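Local atomic coordinates of divalent ion tolerance protein CutA1 (Ehrlichia chaffeensis, PDB entry 4IYQ), a protein that belongs to the CutA family of trimeric divalent-ion tolerance proteins and may bind copper ions. Residues Ile51-Phe57 with Cys76-Thr82; Ile25-Thr31 with Ala104-Pro110. One frame throughout, in Å; residues are numbered along the deposited sequence.

Interaction 1: residues Ile51-Phe57 with Cys76-Thr82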
ATOM      1  N   ILE A  51     -15.648   4.888  -8.216  1.00 16.94           N
ATOM      2  CA  ILE A  51     -14.947   3.804  -7.528  1.00 17.38           C
ATOM      3  C   ILE A  51     -15.959   2.767  -7.016  1.00 17.19           C
ATOM      4  O   ILE A  51     -17.162   3.042  -6.952  1.00 19.42           O
ATOM      5  CB  ILE A  51     -14.107   4.314  -6.341  1.00 15.46           C
ATOM      6  CG1 ILE A  51     -15.033   4.900  -5.260  1.00 15.98           C
ATOM      7  CG2 ILE A  51     -13.073   5.316  -6.831  1.00  8.78           C
ATOM      8  CD1 ILE A  51     -14.387   5.091  -3.915  1.00  8.56           C
ATOM      9  N   ALA A  52     -15.452   1.596  -6.637  1.00  9.76           N
ATOM     10  CA  ALA A  52     -16.245   0.502  -6.085  1.00  8.61           C
ATOM     11  C   ALA A  52     -16.132   0.447  -4.561  1.00 10.03           C
ATOM     12  O   ALA A  52     -17.032  -0.025  -3.863  1.00 11.18           O
ATOM     13  CB  ALA A  52     -15.793  -0.843  -6.701  1.00  8.66           C
ATOM     14  N   CYS A  53     -14.987   0.880  -4.050  1.00  8.12           N
ATOM     15  CA  CYS A  53     -14.790   0.932  -2.621  1.00 12.96           C
ATOM     16  C   CYS A  53     -13.564   1.746  -2.226  1.00 13.62           C
ATOM     17  O   CYS A  53     -12.682   2.011  -3.037  1.00  7.83           O
ATOM     18  CB  CYS A  53     -14.690  -0.495  -2.054  1.00 10.22           C
ATOM     19  SG  CYS A  53     -13.377  -1.482  -2.780  1.00 29.61           S
ATOM     20  N   ALA A  54     -13.515   2.084  -0.946  1.00  7.89           N
ATOM     21  CA  ALA A  54     -12.398   2.798  -0.366  1.00  9.38           C
ATOM     22  C   ALA A  54     -11.938   2.108   0.906  1.00 10.11           C
ATOM     23  O   ALA A  54     -12.759   1.685   1.726  1.00 10.95           O
ATOM     24  CB  ALA A  54     -12.793   4.248  -0.063  1.00  8.98           C
ATOM     25  N   ASN A  55     -10.629   2.007   1.078  1.00  7.82           N
ATOM     26  CA  ASN A  55     -10.075   1.580   2.357  1.00 11.71           C
ATOM     27  C   ASN A  55      -9.408   2.768   3.031  1.00  9.01           C
ATOM     28  O   ASN A  55      -8.452   3.335   2.504  1.00  8.72           O
ATOM     29  CB  ASN A  55      -9.074   0.426   2.180  1.00 10.79           C
ATOM     30  CG  ASN A  55      -9.735  -0.844   1.679  1.00  7.72           C
ATOM     31  OD1 ASN A  55     -10.945  -1.027   1.818  1.00 13.51           O
ATOM     32  ND2 ASN A  55      -8.946  -1.724   1.100  1.00  7.70           N
ATOM     33  N   ILE A  56      -9.929   3.156   4.190  1.00  8.49           N
ATOM     34  CA  ILE A  56      -9.410   4.322   4.874  1.00  8.91           C
ATOM     35  C   ILE A  56      -8.540   3.905   6.043  1.00 10.90           C
ATOM     36  O   ILE A  56      -8.977   3.163   6.927  1.00  9.24           O
ATOM     37  CB  ILE A  56     -10.538   5.250   5.365  1.00  9.27           C
ATOM     38  CG1 ILE A  56     -11.446   5.646   4.197  1.00 11.55           C
ATOM     39  CG2 ILE A  56      -9.943   6.474   6.024  1.00  9.85           C
ATOM     40  CD1 ILE A  56     -12.733   6.365   4.607  1.00 15.39           C
ATOM     41  N   PHE A  57      -7.290   4.364   6.003  1.00 13.46           N
ATOM     42  CA  PHE A  57      -6.303   4.167   7.055  1.00  9.74           C
ATOM     43  C   PHE A  57      -6.169   5.465   7.865  1.00 15.54           C
ATOM     44  O   PHE A  57      -5.827   6.521   7.316  1.00 14.99           O
ATOM     45  CB  PHE A  57      -4.941   3.779   6.472  1.00  9.67           C
ATOM     46  CG  PHE A  57      -4.952   2.535   5.618  1.00 19.13           C
ATOM     47  CD1 PHE A  57      -5.585   2.525   4.371  1.00  8.76           C
ATOM     48  CD2 PHE A  57      -4.282   1.375   6.041  1.00  9.24           C
ATOM     49  CE1 PHE A  57      -5.575   1.383   3.584  1.00  8.45           C
ATOM     50  CE2 PHE A  57      -4.273   0.231   5.265  1.00  8.93           C
ATOM     51  CZ  PHE A  57      -4.916   0.228   4.032  1.00  8.54           C
ATOM     52  N   CYS A  76      -5.094  10.841   7.098  1.00 17.66           N
ATOM     53  CA  CYS A  76      -5.641   9.549   6.731  1.00 13.57           C
ATOM     54  C   CYS A  76      -5.133   9.199   5.344  1.00 13.68           C
ATOM     55  O   CYS A  76      -4.928  10.080   4.508  1.00 14.25           O
ATOM     56  CB  CYS A  76      -7.158   9.573   6.762  1.00 11.54           C
ATOM     57  SG  CYS A  76      -7.783   9.792   8.429  1.00 20.71           S
ATOM     58  N   ALA A  77      -4.894   7.923   5.099  1.00 10.60           N
ATOM     59  CA  ALA A  77      -4.577   7.487   3.751  1.00 10.15           C
ATOM     60  C   ALA A  77      -5.780   6.750   3.203  1.00  9.56           C
ATOM     61  O   ALA A  77      -6.567   6.192   3.964  1.00 13.91           O
ATOM     62  CB  ALA A  77      -3.329   6.610   3.737  1.00 10.08           C
ATOM     63  N   ILE A  78      -5.953   6.781   1.887  1.00  9.30           N
ATOM     64  CA  ILE A  78      -7.029   6.025   1.273  1.00  8.84           C
ATOM     65  C   ILE A  78      -6.544   5.214   0.096  1.00 11.69           C
ATOM     66  O   ILE A  78      -5.783   5.709  -0.725  1.00 12.22           O
ATOM     67  CB  ILE A  78      -8.174   6.904   0.754  1.00  8.96           C
ATOM     68  CG1 ILE A  78      -8.379   8.153   1.606  1.00  9.52           C
ATOM     69  CG2 ILE A  78      -9.448   6.072   0.643  1.00  8.63           C
ATOM     70  CD1 ILE A  78      -9.364   9.110   0.975  1.00 22.24           C
ATOM     71  N   ILE A  79      -6.988   3.967   0.030  1.00  8.20           N
ATOM     72  CA  ILE A  79      -6.863   3.176  -1.175  1.00 14.31           C
ATOM     73  C   ILE A  79      -8.241   3.081  -1.817  1.00 15.04           C
ATOM     74  O   ILE A  79      -9.207   2.644  -1.194  1.00 16.46           O
ATOM     75  CB  ILE A  79      -6.314   1.771  -0.891  1.00 13.14           C
ATOM     76  CG1 ILE A  79      -4.880   1.861  -0.378  1.00 14.07           C
ATOM     77  CG2 ILE A  79      -6.356   0.918  -2.143  1.00  7.81           C
ATOM     78  CD1 ILE A  79      -4.324   0.515   0.071  1.00 15.73           C
ATOM     79  N   LEU A  80      -8.320   3.516  -3.063  1.00 14.22           N
ATOM     80  CA  LEU A  80      -9.557   3.524  -3.811  1.00  7.95           C
ATOM     81  C   LEU A  80      -9.467   2.496  -4.926  1.00 15.89           C
ATOM     82  O   LEU A  80      -8.408   2.346  -5.546  1.00 16.69           O
ATOM     83  CB  LEU A  80      -9.812   4.917  -4.371  1.00  8.24           C
ATOM     84  CG  LEU A  80      -9.699   5.994  -3.289  1.00 12.55           C
ATOM     85  CD1 LEU A  80      -9.333   7.357  -3.877  1.00  9.69           C
ATOM     86  CD2 LEU A  80     -10.998   6.072  -2.521  1.00  8.47           C
ATOM     87  N   LYS A  81     -10.542   1.748  -5.154  1.00  7.87           N
ATOM     88  CA  LYS A  81     -10.521   0.726  -6.195  1.00  7.97           C
ATOM     89  C   LYS A  81     -11.502   1.000  -7.322  1.00 12.48           C
ATOM     90  O   LYS A  81     -12.696   1.214  -7.094  1.00 16.46           O
ATOM     91  CB  LYS A  81     -10.790  -0.652  -5.585  1.00  7.90           C
ATOM     92  CG  LYS A  81     -10.071  -0.858  -4.259  1.00 27.83           C
ATOM     93  CD  LYS A  81      -9.930  -2.319  -3.921  1.00 31.00           C
ATOM     94  CE  LYS A  81      -9.707  -2.500  -2.427  1.00 35.88           C
ATOM     95  NZ  LYS A  81     -10.999  -2.405  -1.677  1.00 33.29           N
ATOM     96  N   THR A  82     -11.001   0.953  -8.551  1.00  8.48           N
ATOM     97  CA  THR A  82     -11.845   1.184  -9.719  1.00 18.30           C
ATOM     98  C   THR A  82     -11.331   0.422 -10.958  1.00  9.20           C
ATOM     99  O   THR A  82     -10.420  -0.379 -10.855  1.00 12.21           O
ATOM    100  CB  THR A  82     -11.958   2.699 -10.021  1.00  9.01           C
ATOM    101  OG1 THR A  82     -12.921   2.894 -11.057  1.00 10.33           O
ATOM    102  CG2 THR A  82     -10.618   3.296 -10.450  1.00  9.13           C
TER
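Asn55 with Ile79 and Phe57 with Ala77 are hydrogen-bonded pairs of the antiparallel beta hairpin formed by strands 53-66 and 69-83; the short axes run at 165° to each other, 4.6 Å apart. Asn55 N donates to Ile79 O at 2.8 Å, and the return bond from Ile79 N to Asn55 O measures 2.9 Å. At the Ala52 end, Ala52 N meets Lys81 O at 2.8 Å in a nearly straight bond (174° at the hydrogen). Between such pairs, Ala54 and Ile56 face Leu80 and Ile78. Leu80 CD2 rests 3.5 Å from Ala54 CB and also touches the CD1 tip of Ile51, while Ile56 and Ile78 run alongside each other in the same direction. On the other face, Phe57 has CG anti to its carbonyl carbon (chi1 -58°), which carries the ring back along the strand to Ile79, where CE1 comes within 3.8 Å of Ile79 CD1. Ala77 O lies at the ring edge, near its plane. Reciprocal amide bonds thus satisfy the backbone of the two named pairs; the Ala54, Ile78 and Leu80 face packs largely on helix 35-47, while Phe57 and Ile79 meet Tyr29 of the second subunit.

Interaction 2: residues Ile25-Thr31 with Ala104-Pro110; sequences ISLLYTT and AIITIDP
The Tyr29 ring is met obliquely by Ile106 CD1, while Ala77 of the same chain and Phe57 of the third subunit also pack against the Tyr29 side chain. Its CG points opposite the backbone N (chi1 177°), so the ring is carried along the strand in the direction of Thr31, and its OH bonds to the side-chain amide of Asn55 of the third subunit. The puckered Pro110 ring offers CG to two neighbours: Leu27 CG at 3.9 Å and Ile25 CG1 at 4.0 Å, the latter side chain crossing at about a right angle. Asp109 turns OD1 of its carboxylate to Ser26 OG, although the modelled bond is too short for its length to be trusted; a calcium ion lies about 3 Å from the Asp109 side chain. Along the middle of the pair the backbones bond reciprocally: Leu27 N to Ile108 O is 2.8 Å, and Tyr29 N to Ile106 O 2.7 Å. Near Ala104, Thr30 OG1 donates to Ala104 O at 2.8 Å, tilted 35° from the carbonyl plane, and a water bridges Ala104 N and Thr31 O, donating to the latter at 2.8 Å. Leu28 and Thr107 run alongside each other on the face covered by helix 87-97. The antiparallel pairing of the first strand with the last of the four-stranded sheet, order 2-3-1-4, is typical of the ferredoxin-like fold of CutA proteins.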
ATOM      1  N   ILE A  25      -8.628  -3.755 -13.144  1.00 10.52           N
ATOM      2  CA  ILE A  25      -8.738  -2.791 -12.053  1.00  9.88           C
ATOM      3  C   ILE A  25      -7.490  -1.946 -11.820  1.00  9.72           C
ATOM      4  O   ILE A  25      -6.380  -2.321 -12.186  1.00 16.72           O
ATOM      5  CB  ILE A  25      -9.123  -3.483 -10.715  1.00 16.81           C
ATOM      6  CG1 ILE A  25      -7.951  -4.272 -10.143  1.00 14.23           C
ATOM      7  CG2 ILE A  25     -10.355  -4.372 -10.893  1.00  9.75           C
ATOM      8  CD1 ILE A  25      -8.333  -5.087  -8.940  1.00 20.53           C
ATOM      9  N   SER A  26      -7.700  -0.777 -11.231  1.00 16.28           N
ATOM     10  CA  SER A  26      -6.612   0.083 -10.774  1.00 13.39           C
ATOM     11  C   SER A  26      -6.810   0.518  -9.309  1.00 14.29           C
ATOM     12  O   SER A  26      -7.936   0.586  -8.804  1.00 13.58           O
ATOM     13  CB  SER A  26      -6.518   1.315 -11.666  1.00 14.81           C
ATOM     14  OG  SER A  26      -6.335   0.975 -13.036  1.00 12.19           O
ATOM     15  N   LEU A  27      -5.719   0.807  -8.619  1.00 17.34           N
ATOM     16  CA  LEU A  27      -5.817   1.334  -7.269  1.00  8.45           C
ATOM     17  C   LEU A  27      -5.407   2.815  -7.266  1.00 11.82           C
ATOM     18  O   LEU A  27      -4.428   3.211  -7.918  1.00 11.24           O
ATOM     19  CB  LEU A  27      -4.932   0.545  -6.319  1.00  8.39           C
ATOM     20  CG  LEU A  27      -5.116  -0.968  -6.255  1.00  8.37           C
ATOM     21  CD1 LEU A  27      -4.108  -1.540  -5.271  1.00  9.56           C
ATOM     22  CD2 LEU A  27      -6.535  -1.378  -5.890  1.00  8.15           C
ATOM     23  N   LEU A  28      -6.153   3.638  -6.543  1.00 12.56           N
ATOM     24  CA  LEU A  28      -5.740   5.014  -6.334  1.00  8.78           C
ATOM     25  C   LEU A  28      -5.424   5.234  -4.866  1.00 13.12           C
ATOM     26  O   LEU A  28      -6.151   4.785  -3.977  1.00 14.66           O
ATOM     27  CB  LEU A  28      -6.816   5.999  -6.806  1.00  8.94           C
ATOM     28  CG  LEU A  28      -6.779   6.341  -8.299  1.00 24.40           C
ATOM     29  CD1 LEU A  28      -7.252   5.172  -9.143  1.00 27.92           C
ATOM     30  CD2 LEU A  28      -7.589   7.579  -8.619  1.00 23.11           C
ATOM     31  N   TYR A  29      -4.343   5.958  -4.626  1.00 10.90           N
ATOM     32  CA  TYR A  29      -3.896   6.275  -3.284  1.00  9.15           C
ATOM     33  C   TYR A  29      -3.846   7.785  -3.086  1.00  9.64           C
ATOM     34  O   TYR A  29      -3.309   8.506  -3.924  1.00 10.04           O
ATOM     35  CB  TYR A  29      -2.521   5.642  -3.053  1.00  9.28           C
ATOM     36  CG  TYR A  29      -1.868   5.924  -1.725  1.00 16.20           C
ATOM     37  CD1 TYR A  29      -2.031   5.051  -0.660  1.00 12.83           C
ATOM     38  CD2 TYR A  29      -1.048   7.041  -1.545  1.00 17.59           C
ATOM     39  CE1 TYR A  29      -1.412   5.273   0.557  1.00 12.71           C
ATOM     40  CE2 TYR A  29      -0.424   7.284  -0.323  1.00 20.43           C
ATOM     41  CZ  TYR A  29      -0.611   6.386   0.728  1.00 19.74           C
ATOM     42  OH  TYR A  29      -0.009   6.583   1.950  1.00 10.66           O
ATOM     43  N   THR A  30      -4.391   8.259  -1.967  1.00 15.35           N
ATOM     44  CA  THR A  30      -4.341   9.682  -1.641  1.00 13.64           C
ATOM     45  C   THR A  30      -4.340   9.841  -0.117  1.00 16.48           C
ATOM     46  O   THR A  30      -4.645   8.900   0.629  1.00 10.14           O
ATOM     47  CB  THR A  30      -5.544  10.478  -2.272  1.00 17.31           C
ATOM     48  OG1 THR A  30      -5.306  11.888  -2.209  1.00 19.05           O
ATOM     49  CG2 THR A  30      -6.862  10.169  -1.557  1.00 14.65           C
ATOM     50  N   THR A  31      -3.986  11.032   0.348  1.00 14.71           N
ATOM     51  CA  THR A  31      -4.023  11.300   1.781  1.00 19.73           C
ATOM     52  C   THR A  31      -4.873  12.550   2.075  1.00 12.20           C
ATOM     53  O   THR A  31      -5.025  13.410   1.229  1.00 12.54           O
ATOM     54  CB  THR A  31      -2.592  11.470   2.347  1.00 12.13           C
ATOM     55  OG1 THR A  31      -1.966  12.582   1.702  1.00 14.45           O
ATOM     56  CG2 THR A  31      -1.759  10.242   2.075  1.00 11.66           C
ATOM     57  N   ALA A 104      -1.489  14.337  -3.096  1.00 13.50           N
ATOM     58  CA  ALA A 104      -0.922  13.160  -3.743  1.00 14.73           C
ATOM     59  C   ALA A 104      -2.069  12.287  -4.238  1.00 15.64           C
ATOM     60  O   ALA A 104      -2.823  11.743  -3.439  1.00 18.44           O
ATOM     61  CB  ALA A 104      -0.025  12.373  -2.773  1.00 13.62           C
ATOM     62  N   ILE A 105      -2.215  12.160  -5.547  1.00 12.07           N
ATOM     63  CA  ILE A 105      -3.188  11.230  -6.101  1.00 11.40           C
ATOM     64  C   ILE A 105      -2.468  10.293  -7.028  1.00 15.07           C
ATOM     65  O   ILE A 105      -2.128  10.653  -8.143  1.00 22.11           O
ATOM     66  CB  ILE A 105      -4.295  11.941  -6.839  1.00 11.60           C
ATOM     67  CG1 ILE A 105      -4.849  13.081  -5.975  1.00 12.03           C
ATOM     68  CG2 ILE A 105      -5.383  10.951  -7.220  1.00 10.98           C
ATOM     69  CD1 ILE A 105      -5.700  14.066  -6.778  1.00 22.32           C
ATOM     70  N   ILE A 106      -2.232   9.085  -6.539  1.00 16.39           N
ATOM     71  CA  ILE A 106      -1.294   8.148  -7.144  1.00 15.91           C
ATOM     72  C   ILE A 106      -1.989   6.861  -7.588  1.00 16.92           C
ATOM     73  O   ILE A 106      -2.768   6.278  -6.838  1.00  9.71           O
ATOM     74  CB  ILE A 106      -0.176   7.818  -6.145  1.00 10.81           C
ATOM     75  CG1 ILE A 106       0.560   9.109  -5.760  1.00 12.93           C
ATOM     76  CG2 ILE A 106       0.759   6.764  -6.699  1.00 10.87           C
ATOM     77  CD1 ILE A 106       1.554   8.928  -4.629  1.00 15.21           C
ATOM     78  N   THR A 107      -1.697   6.433  -8.812  1.00 10.39           N
ATOM     79  CA  THR A 107      -2.327   5.270  -9.402  1.00 13.63           C
ATOM     80  C   THR A 107      -1.389   4.077  -9.462  1.00 13.96           C
ATOM     81  O   THR A 107      -0.284   4.164 -10.005  1.00 13.56           O
ATOM     82  CB  THR A 107      -2.812   5.558 -10.836  1.00 17.63           C
ATOM     83  OG1 THR A 107      -3.661   6.707 -10.834  1.00 26.23           O
ATOM     84  CG2 THR A 107      -3.568   4.350 -11.397  1.00 11.10           C
ATOM     85  N   ILE A 108      -1.839   2.954  -8.934  1.00  9.73           N
ATOM     86  CA  ILE A 108      -1.066   1.736  -9.041  1.00 13.09           C
ATOM     87  C   ILE A 108      -1.930   0.722  -9.775  1.00 13.00           C
ATOM     88  O   ILE A 108      -3.073   0.513  -9.404  1.00 12.69           O
ATOM     89  CB  ILE A 108      -0.639   1.217  -7.649  1.00 13.89           C
ATOM     90  CG1 ILE A 108       0.469   2.089  -7.089  1.00 16.75           C
ATOM     91  CG2 ILE A 108      -0.131  -0.202  -7.710  1.00 13.33           C
ATOM     92  CD1 ILE A 108       0.604   1.948  -5.599  1.00 21.56           C
ATOM     93  N   ASP A 109      -1.385   0.137 -10.841  1.00 12.80           N
ATOM     94  CA  ASP A 109      -2.082  -0.888 -11.607  1.00 16.74           C
ATOM     95  C   ASP A 109      -1.584  -2.259 -11.157  1.00 19.92           C
ATOM     96  O   ASP A 109      -0.454  -2.646 -11.464  1.00 23.40           O
ATOM     97  CB  ASP A 109      -1.866  -0.725 -13.117  1.00 11.03           C
ATOM     98  CG  ASP A 109      -2.797   0.315 -13.742  1.00 25.52           C
ATOM     99  OD1 ASP A 109      -3.956   0.433 -13.316  1.00 24.92           O
ATOM    100  OD2 ASP A 109      -2.386   1.008 -14.687  1.00 28.31           O
ATOM    101  N   PRO A 110      -2.434  -3.006 -10.441  1.00 13.58           N
ATOM    102  CA  PRO A 110      -2.082  -4.357  -9.988  1.00 14.18           C
ATOM    103  C   PRO A 110      -1.765  -5.221 -11.192  1.00 11.08           C
ATOM    104  O   PRO A 110      -2.252  -4.905 -12.267  1.00 16.98           O
ATOM    105  CB  PRO A 110      -3.356  -4.848  -9.290  1.00  9.97           C
ATOM    106  CG  PRO A 110      -4.157  -3.605  -9.015  1.00 15.56           C
ATOM    107  CD  PRO A 110      -3.834  -2.663 -10.128  1.00 13.16           C
TER
HETATM  108  O   HOH W   1      -2.667  14.086  -0.221  1.00 15.37           O

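Interactions 1 and 2 are two adjoining parts of one antiparallel sheet, their centres 9 Å apart. The central strands 69-83 and 25-32 join them, with Leu80 N probably bonded to Leu28 O at 2.7 Å and Thr82 O to Ser26 N at 2.8 Å. Both are buried, yet they differ: interaction 1 closes a hairpin local in sequence and combines backbone bonds with mainly apolar side-chain packing, whereas interaction 2 brings together segments 73 residues apart and adds hydroxyl, carboxylate and water contacts at its ends, with Ile108, Asp109 and Pro110 partly exposed. Each outer strand continues the sheet into another subunit: 51-57 pairs with the second, 104-110 with the third.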